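Local coordinates for protein pectinesterase (Aspergillus niger, PDB 5C1E) that hydrolyses the methyl esters of pectin's galacturonosyl units, releasing methanol, and is probably involved in maceration and soft-rotting of plant tissue, at residues A[210-222]-A[231-243]. Numbering follows the deposited sequence.
Sequences GVSLTEEVYLGRP and YQNSVLSDIINPK. With ACT (acetate ion), chain M.
Tyr-231 and Leu-219 meet twice, once through carbon and once through oxygen. Leu-219 CD2 sits almost exactly over the centre of the Tyr-231 ring, 3.6 Å from its centroid and 8° off the normal, a CH-pi contact. Tyr-231 OH then donates to Leu-219 O (2.7 Å), in the carbonyl plane on a lone pair. The same methyl also touches Leu-236 CD2 and Ile-240 CD1, so one leucine branch gathers three side chains inside the coil. Nearer the surface, Asn-241 lies alongside Tyr-218: its CB rests over the ring face, with the amide plane inclined 28° to the ring. With CG anti to the backbone N (chi1 -176°), the Asn-241 amide spans the two segments: its ND2 donates to Glu-215 O at 3.0 Å, while OD1 receives Lys-243 N in an Asx turn and also Lys-243 NZ. A weak bond from Lys-243 NZ reaches Tyr-218 OH (3.4 Å), at the ring edge.

Behind these side chains the backbones form a single bridge, in which Val-217 N gives to Ile-239 O (2.9 Å) and Val-217 O takes Asn-241 N at 2.8 Å. Glu-215 N, in the type II turn of Leu-213 to Glu-216, bonds to Asp-238 O. Val-217 CG2 packs beside Ile-239 CB (3.9 Å); Ile-239 also touches Ile-205, and both it and Val-217 lie against Ser-178 of strand 175-178.

The arrangement joins successive turns of the parallel beta-helix of pectin methylesterases. From the strand at its heart the chain runs on to Arg-221, which forms a salt bridge with Asp-161, the predicted active-site residue; its NH1 hydrogen-bonds an acetate ion, probably from the crystallisation liquor. Leu-219 O also accepts from Thr-185 OG1, so two hydroxyls grip one buried carbonyl, which probably holds the corner preceding Arg-221 in a fixed orientation.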
loop_
_atom_site.group_PDB
_atom_site.type_symbol
_atom_site.label_atom_id
_atom_site.label_comp_id
_atom_site.label_asym_id
_atom_site.label_seq_id
_atom_site.Cartn_x
_atom_site.Cartn_y
_atom_site.Cartn_z
ATOM N N GLY A 210 -8.172 19.269 6.200
ATOM C CA GLY A 210 -7.524 20.229 7.102
ATOM C C GLY A 210 -6.084 20.617 6.782
ATOM O O GLY A 210 -5.538 21.498 7.435
ATOM N N VAL A 211 -5.465 19.970 5.793
ATOM C CA VAL A 211 -4.091 20.293 5.423
ATOM C C VAL A 211 -4.081 20.960 4.044
ATOM O O VAL A 211 -4.716 20.481 3.089
ATOM C CB VAL A 211 -3.166 19.053 5.491
ATOM C CG1 VAL A 211 -3.346 18.143 4.292
ATOM C CG2 VAL A 211 -1.714 19.480 5.615
ATOM N N SER A 212 -3.379 22.090 3.958
ATOM C CA SER A 212 -3.255 22.865 2.717
ATOM C C SER A 212 -1.887 22.588 2.081
ATOM O O SER A 212 -0.841 22.947 2.640
ATOM C CB SER A 212 -3.399 24.363 2.999
ATOM O OG SER A 212 -2.495 24.763 4.019
ATOM N N LEU A 213 -1.921 21.978 0.902
ATOM C CA LEU A 213 -0.729 21.472 0.233
ATOM C C LEU A 213 -0.732 21.806 -1.257
ATOM O O LEU A 213 -0.152 21.075 -2.052
ATOM C CB LEU A 213 -0.667 19.958 0.400
ATOM C CG LEU A 213 -0.512 19.438 1.830
ATOM C CD1 LEU A 213 -0.591 17.924 1.844
ATOM C CD2 LEU A 213 0.800 19.911 2.437
ATOM N N THR A 214 -1.388 22.903 -1.641
ATOM C CA THR A 214 -1.470 23.249 -3.056
ATOM C C THR A 214 -0.069 23.309 -3.657
ATOM O O THR A 214 0.787 24.017 -3.161
ATOM C CB THR A 214 -2.215 24.578 -3.267
ATOM O OG1 THR A 214 -3.537 24.437 -2.739
ATOM C CG2 THR A 214 -2.299 24.937 -4.764
ATOM N N GLU A 215 0.147 22.536 -4.717
ATOM C CA GLU A 215 1.431 22.474 -5.436
ATOM C C GLU A 215 2.642 22.066 -4.583
ATOM O O GLU A 215 3.775 22.325 -4.968
ATOM C CB GLU A 215 1.700 23.801 -6.172
ATOM C CG GLU A 215 0.629 24.081 -7.214
ATOM C CD GLU A 215 0.941 25.223 -8.161
ATOM O OE1 GLU A 215 1.977 25.890 -8.005
ATOM O OE2 GLU A 215 0.145 25.432 -9.085
ATOM N N GLU A 216 2.412 21.380 -3.457
ATOM C CA GLU A 216 3.514 20.959 -2.589
ATOM C C GLU A 216 3.788 19.458 -2.620
ATOM O O GLU A 216 4.615 18.959 -1.848
ATOM C CB GLU A 216 3.239 21.380 -1.148
ATOM C CG GLU A 216 3.049 22.873 -0.992
ATOM C CD GLU A 216 3.006 23.330 0.451
ATOM O OE1 GLU A 216 2.890 22.497 1.368
ATOM O OE2 GLU A 216 3.099 24.554 0.647
ATOM N N VAL A 217 3.079 18.728 -3.472
ATOM C CA VAL A 217 3.204 17.272 -3.502
ATOM C C VAL A 217 3.724 16.858 -4.875
ATOM O O VAL A 217 3.322 17.411 -5.906
ATOM C CB VAL A 217 1.869 16.570 -3.132
ATOM C CG1 VAL A 217 1.972 15.058 -3.243
ATOM C CG2 VAL A 217 1.460 16.928 -1.710
ATOM N N TYR A 218 4.621 15.885 -4.881
ATOM C CA TYR A 218 5.129 15.315 -6.119
ATOM C C TYR A 218 4.638 13.893 -6.298
ATOM O O TYR A 218 4.417 13.161 -5.333
ATOM C CB TYR A 218 6.662 15.340 -6.117
ATOM C CG TYR A 218 7.233 16.748 -6.105
ATOM C CD1 TYR A 218 7.438 17.445 -7.283
ATOM C CD2 TYR A 218 7.561 17.366 -4.910
ATOM C CE1 TYR A 218 7.960 18.738 -7.276
ATOM C CE2 TYR A 218 8.081 18.652 -4.883
ATOM C CZ TYR A 218 8.283 19.331 -6.068
ATOM O OH TYR A 218 8.799 20.605 -6.028
ATOM N N LEU A 219 4.450 13.513 -7.548
ATOM C CA LEU A 219 3.995 12.184 -7.891
ATOM C C LEU A 219 5.043 11.148 -7.463
ATOM O O LEU A 219 4.719 10.006 -7.097
ATOM C CB LEU A 219 3.744 12.111 -9.397
ATOM C CG LEU A 219 2.615 12.999 -9.937
ATOM C CD1 LEU A 219 2.682 13.030 -11.455
ATOM C CD2 LEU A 219 1.246 12.527 -9.452
ATOM N N GLY A 220 6.301 11.563 -7.487
ATOM C CA GLY A 220 7.358 10.687 -7.053
ATOM C C GLY A 220 8.743 11.276 -7.167
ATOM O O GLY A 220 8.946 12.372 -7.733
ATOM N N ARG A 221 9.680 10.536 -6.591
ATOM C CA ARG A 221 11.097 10.767 -6.804
ATOM C C ARG A 221 11.819 9.416 -6.804
ATOM O O ARG A 221 11.300 8.431 -6.258
ATOM C CB ARG A 221 11.647 11.739 -5.765
ATOM C CG ARG A 221 11.535 11.243 -4.330
ATOM C CD ARG A 221 12.043 12.299 -3.366
ATOM N NE ARG A 221 12.192 11.755 -2.024
ATOM C CZ ARG A 221 13.064 12.206 -1.121
ATOM N NH1 ARG A 221 13.870 13.209 -1.421
ATOM N NH2 ARG A 221 13.140 11.643 0.073
ATOM N N PRO A 222 13.000 9.348 -7.429
ATOM C CA PRO A 222 13.632 8.034 -7.618
ATOM C C PRO A 222 14.534 7.622 -6.459
ATOM O O PRO A 222 15.629 8.180 -6.284
ATOM C CB PRO A 222 14.436 8.209 -8.902
ATOM C CG PRO A 222 14.714 9.664 -8.997
ATOM C CD PRO A 222 13.623 10.397 -8.262
ATOM N N TYR A 231 1.043 6.974 -13.451
ATOM C CA TYR A 231 -0.265 7.360 -12.946
ATOM C C TYR A 231 -1.185 7.459 -14.157
ATOM O O TYR A 231 -0.926 8.242 -15.076
ATOM C CB TYR A 231 -0.225 8.721 -12.249
ATOM C CG TYR A 231 0.405 8.769 -10.860
ATOM C CD1 TYR A 231 1.788 8.721 -10.704
ATOM C CD2 TYR A 231 -0.366 8.983 -9.727
ATOM C CE1 TYR A 231 2.376 8.806 -9.443
ATOM C CE2 TYR A 231 0.209 9.076 -8.461
ATOM C CZ TYR A 231 1.583 8.972 -8.321
ATOM O OH TYR A 231 2.183 9.076 -7.071
ATOM N N GLN A 232 -2.231 6.641 -14.171
ATOM C CA GLN A 232 -3.115 6.544 -15.331
ATOM C C GLN A 232 -4.584 6.538 -14.927
ATOM O O GLN A 232 -4.962 5.983 -13.877
ATOM C CB GLN A 232 -2.784 5.285 -16.151
ATOM C CG GLN A 232 -2.796 3.998 -15.364
ATOM C CD GLN A 232 -2.377 2.789 -16.191
ATOM O OE1 GLN A 232 -1.491 2.878 -17.023
ATOM N NE2 GLN A 232 -2.971 1.652 -15.918
ATOM N N ASN A 233 -5.424 7.141 -15.768
ATOM C CA ASN A 233 -6.864 7.130 -15.539
ATOM C C ASN A 233 -7.259 7.601 -14.133
ATOM O O ASN A 233 -8.258 7.128 -13.581
ATOM C CB ASN A 233 -7.422 5.723 -15.772
ATOM C CG ASN A 233 -7.064 5.162 -17.130
ATOM O OD1 ASN A 233 -7.234 5.827 -18.143
ATOM N ND2 ASN A 233 -6.586 3.912 -17.158
ATOM N N SER A 234 -6.481 8.525 -13.565
ATOM C CA SER A 234 -6.639 8.924 -12.181
ATOM C C SER A 234 -6.965 10.392 -12.029
ATOM O O SER A 234 -6.740 11.199 -12.946
ATOM C CB SER A 234 -5.357 8.635 -11.390
ATOM O OG SER A 234 -5.107 7.257 -11.305
ATOM N N VAL A 235 -7.504 10.726 -10.862
ATOM C CA VAL A 235 -7.789 12.097 -10.482
ATOM C C VAL A 235 -6.672 12.649 -9.600
ATOM O O VAL A 235 -6.370 12.091 -8.538
ATOM C CB VAL A 235 -9.139 12.232 -9.758
ATOM C CG1 VAL A 235 -9.460 13.707 -9.527
ATOM C CG2 VAL A 235 -10.251 11.596 -10.583
ATOM N N LEU A 236 -6.074 13.745 -10.048
ATOM C CA LEU A 236 -4.979 14.406 -9.340
ATOM C C LEU A 236 -5.444 15.783 -8.906
ATOM O O LEU A 236 -5.760 16.632 -9.763
ATOM C CB LEU A 236 -3.781 14.552 -10.257
ATOM C CG LEU A 236 -3.201 13.261 -10.855
ATOM C CD1 LEU A 236 -2.084 13.669 -11.795
ATOM C CD2 LEU A 236 -2.700 12.329 -9.765
ATOM N N SER A 237 -5.497 16.013 -7.593
ATOM C CA SER A 237 -5.946 17.306 -7.087
ATOM C C SER A 237 -4.854 18.369 -7.249
ATOM O O SER A 237 -3.726 18.067 -7.665
ATOM C CB SER A 237 -6.377 17.197 -5.626
ATOM O OG SER A 237 -5.273 17.279 -4.747
ATOM N N ASP A 238 -5.180 19.602 -6.869
ATOM C CA ASP A 238 -4.225 20.709 -6.973
ATOM C C ASP A 238 -3.018 20.606 -6.042
ATOM O O ASP A 238 -2.165 21.481 -6.058
ATOM C CB ASP A 238 -4.924 22.065 -6.780
ATOM C CG ASP A 238 -5.336 22.337 -5.334
ATOM O OD1 ASP A 238 -5.192 21.467 -4.446
ATOM O OD2 ASP A 238 -5.827 23.457 -5.089
ATOM N N ILE A 239 -2.921 19.544 -5.241
ATOM C CA ILE A 239 -1.682 19.313 -4.483
ATOM C C ILE A 239 -0.458 19.036 -5.355
ATOM O O ILE A 239 0.667 19.278 -4.920
ATOM C CB ILE A 239 -1.813 18.189 -3.424
ATOM C CG1 ILE A 239 -2.097 16.812 -4.060
ATOM C CG2 ILE A 239 -2.887 18.568 -2.407
ATOM C CD1 ILE A 239 -2.008 15.665 -3.074
ATOM N N ILE A 240 -0.664 18.536 -6.570
ATOM C CA ILE A 240 0.474 18.141 -7.418
ATOM C C ILE A 240 1.216 19.348 -7.987
ATOM O O ILE A 240 0.650 20.170 -8.722
ATOM C CB ILE A 240 0.051 17.168 -8.541
ATOM C CG1 ILE A 240 -0.596 15.909 -7.941
ATOM C CG2 ILE A 240 1.247 16.806 -9.418
ATOM C CD1 ILE A 240 0.266 15.176 -6.933
ATOM N N ASN A 241 2.491 19.450 -7.641
ATOM C CA ASN A 241 3.348 20.490 -8.169
ATOM C C ASN A 241 3.389 20.411 -9.702
ATOM O O ASN A 241 3.410 19.330 -10.262
ATOM C CB ASN A 241 4.744 20.337 -7.571
ATOM C CG ASN A 241 5.674 21.448 -7.987
ATOM O OD1 ASN A 241 6.202 21.438 -9.092
ATOM N ND2 ASN A 241 5.846 22.437 -7.114
ATOM N N PRO A 242 3.393 21.559 -10.392
ATOM C CA PRO A 242 3.432 21.522 -11.861
ATOM C C PRO A 242 4.560 20.689 -12.487
ATOM O O PRO A 242 4.358 20.109 -13.542
ATOM C CB PRO A 242 3.584 22.990 -12.239
ATOM C CG PRO A 242 2.896 23.728 -11.146
ATOM C CD PRO A 242 3.014 22.894 -9.894
ATOM N N LYS A 243 5.724 20.634 -11.847
ATOM C CA LYS A 243 6.824 19.784 -12.337
ATOM C C LYS A 243 6.509 18.276 -12.257
ATOM O O LYS A 243 7.141 17.468 -12.946
ATOM C CB LYS A 243 8.127 20.122 -11.621
ATOM C CG LYS A 243 8.553 21.577 -11.788
ATOM C CD LYS A 243 9.924 21.879 -11.201
ATOM C CE LYS A 243 10.042 21.576 -9.706
ATOM N NZ LYS A 243 9.188 22.434 -8.839
HETATM C C ACT M . 17.456 12.713 -0.578
HETATM O O ACT M . 16.554 13.406 -0.049
HETATM O OXT ACT M . 18.035 13.051 -1.640
HETATM C CH3 ACT M . 17.859 11.427 0.084
#